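Local coordinates for protein beta-lactamase (Klebsiella pneumoniae, PDB 6M5H) that probably hydrolyses the beta-lactam ring of antibiotics to a substituted beta-amino acid, as a class C beta-lactamase involved in antibiotic resistance, at residues Val61-Leu66 with Thr233-Leu238. The protein carries 1 engineered substitution. Numbering follows the deposited sequence.
Sequences VTENTL and TSSDLL
Thr233, the N-cap of helix 234-244, packs its methyl against the backbone of a type I beta turn, Thr62 to Thr65, and this is the tight part of the contact. Thr233 CG2 meets three carbonyl oxygens of the turn, coming closest to Thr65 O at 3.4 Å, and Leu66 CD2 lies 3.8 Å from Thr233 CG2. With CG2 anti to the carbonyl carbon, the methyl reaches the turn while Thr233 OG1 (chi1 66°) turns back to the helix start and accepts from Asp236 N at 2.9 Å, the capping bond.

No direct hydrogen bond joins the two segments; two waters do that work. One donates to Thr65 O and accepts from Ser234 N, the other donates to Glu63 O and accepts from Ser235 N, so two N-H groups of the helix's first turn are bridged to turn carbonyls. The looser side is where Glu63, exposed, bends at chi2 (-45°) and brings Glu63 OE2 only to 3.8 Å from Ser235 OG; its OE1 has a weak hydrogen bond to Asn49 ND2. Deeper in, Ser234 OG is hydrogen-bonded to Ser36 OG, tying the helix start to strand 34-41 of the large antiparallel sheet.

The turn is braced from within: Thr62 OG1 accepts from Asn64 N, an ST turn, and Thr62 N donates to Thr65 OG1 at 2.8 Å, the N-H...O angle being 173°.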
loop_
_atom_site.group_PDB
_atom_site.type_symbol
_atom_site.label_atom_id
_atom_site.label_comp_id
_atom_site.label_asym_id
_atom_site.label_seq_id
_atom_site.Cartn_x
_atom_site.Cartn_y
_atom_site.Cartn_z
ATOM N N VAL A 61 16.965 -13.731 -5.946
ATOM C CA VAL A 61 15.632 -13.217 -6.248
ATOM C C VAL A 61 15.210 -13.817 -7.577
ATOM O O VAL A 61 15.985 -13.815 -8.544
ATOM C CB VAL A 61 15.649 -11.682 -6.335
ATOM C CG1 VAL A 61 14.280 -11.153 -6.716
ATOM C CG2 VAL A 61 16.074 -11.083 -5.003
ATOM N N THR A 62 14.001 -14.362 -7.633
ATOM C CA THR A 62 13.410 -14.942 -8.832
ATOM C C THR A 62 12.034 -14.323 -9.040
ATOM O O THR A 62 11.556 -13.524 -8.215
ATOM C CB THR A 62 13.222 -16.469 -8.733
ATOM O OG1 THR A 62 12.087 -16.755 -7.908
ATOM C CG2 THR A 62 14.436 -17.167 -8.165
ATOM N N GLU A 63 11.355 -14.763 -10.098
ATOM C CA GLU A 63 10.003 -14.304 -10.376
ATOM C C GLU A 63 9.051 -14.647 -9.240
ATOM O O GLU A 63 8.012 -13.999 -9.104
ATOM C CB GLU A 63 9.514 -14.966 -11.663
ATOM C CG GLU A 63 10.258 -14.521 -12.905
ATOM C CD GLU A 63 10.467 -13.006 -12.980
ATOM O OE1 GLU A 63 11.443 -12.582 -13.591
ATOM O OE2 GLU A 63 9.615 -12.247 -12.480
ATOM N N ASN A 64 9.383 -15.638 -8.419
ATOM C CA ASN A 64 8.509 -16.066 -7.332
ATOM C C ASN A 64 8.849 -15.465 -5.987
ATOM O O ASN A 64 8.163 -15.774 -5.020
ATOM C CB ASN A 64 8.502 -17.591 -7.215
ATOM C CG ASN A 64 7.916 -18.237 -8.419
ATOM O OD1 ASN A 64 6.958 -17.736 -8.991
ATOM N ND2 ASN A 64 8.472 -19.376 -8.809
ATOM N N THR A 65 9.894 -14.641 -5.889
ATOM C CA THR A 65 10.300 -14.141 -4.576
ATOM C C THR A 65 9.233 -13.255 -3.947
ATOM O O THR A 65 8.740 -12.321 -4.581
ATOM C CB THR A 65 11.618 -13.371 -4.673
ATOM O OG1 THR A 65 12.615 -14.240 -5.228
ATOM C CG2 THR A 65 12.078 -12.867 -3.310
ATOM N N LEU A 66 8.901 -13.555 -2.705
ATOM C CA LEU A 66 7.954 -12.790 -1.910
ATOM C C LEU A 66 8.713 -11.804 -1.043
ATOM O O LEU A 66 9.673 -12.168 -0.339
ATOM C CB LEU A 66 7.145 -13.726 -1.010
ATOM C CG LEU A 66 6.273 -14.752 -1.744
ATOM C CD1 LEU A 66 5.839 -15.883 -0.828
ATOM C CD2 LEU A 66 5.090 -14.109 -2.389
ATOM N N THR A 233 4.737 -10.759 -4.633
ATOM C CA THR A 233 5.757 -10.655 -5.672
ATOM C C THR A 233 5.590 -9.353 -6.439
ATOM O O THR A 233 4.500 -8.764 -6.491
ATOM C CB THR A 233 5.655 -11.804 -6.678
ATOM O OG1 THR A 233 4.417 -11.668 -7.371
ATOM C CG2 THR A 233 5.770 -13.184 -5.995
ATOM N N SER A 234 6.675 -8.944 -7.110
ATOM C CA SER A 234 6.569 -7.768 -7.956
ATOM C C SER A 234 5.588 -7.988 -9.081
ATOM O O SER A 234 4.895 -7.046 -9.476
ATOM C CB SER A 234 7.939 -7.379 -8.492
ATOM O OG SER A 234 8.450 -8.411 -9.312
ATOM N N SER A 235 5.512 -9.215 -9.612
ATOM C CA SER A 235 4.554 -9.504 -10.678
ATOM C C SER A 235 3.114 -9.352 -10.216
ATOM O O SER A 235 2.269 -8.823 -10.947
ATOM C CB SER A 235 4.805 -10.918 -11.200
ATOM O OG SER A 235 6.065 -10.994 -11.866
ATOM N N ASP A 236 2.804 -9.861 -9.024
ATOM C CA ASP A 236 1.439 -9.681 -8.529
ATOM C C ASP A 236 1.118 -8.214 -8.312
ATOM O O ASP A 236 0.007 -7.769 -8.629
ATOM C CB ASP A 236 1.213 -10.464 -7.230
ATOM C CG ASP A 236 0.683 -11.860 -7.448
ATOM O OD1 ASP A 236 0.867 -12.416 -8.534
ATOM O OD2 ASP A 236 0.144 -12.421 -6.482
ATOM N N LEU A 237 2.066 -7.460 -7.761
ATOM C CA LEU A 237 1.807 -6.028 -7.588
ATOM C C LEU A 237 1.709 -5.298 -8.910
ATOM O O LEU A 237 0.955 -4.327 -9.015
ATOM C CB LEU A 237 2.839 -5.373 -6.668
ATOM C CG LEU A 237 2.698 -5.748 -5.200
ATOM C CD1 LEU A 237 3.861 -5.157 -4.441
ATOM C CD2 LEU A 237 1.356 -5.280 -4.641
ATOM N N LEU A 238 2.421 -5.764 -9.930
ATOM C CA LEU A 238 2.263 -5.117 -11.224
ATOM C C LEU A 238 0.890 -5.394 -11.803
ATOM O O LEU A 238 0.275 -4.514 -12.411
ATOM C CB LEU A 238 3.375 -5.542 -12.172
ATOM C CG LEU A 238 3.489 -4.665 -13.418
ATOM C CD1 LEU A 238 3.983 -3.262 -13.084
ATOM C CD2 LEU A 238 4.400 -5.332 -14.446
HETATM O O HOH W 1 7.582 -11.385 -9.748
HETATM O O HOH W 2 9.075 -10.273 -6.528
#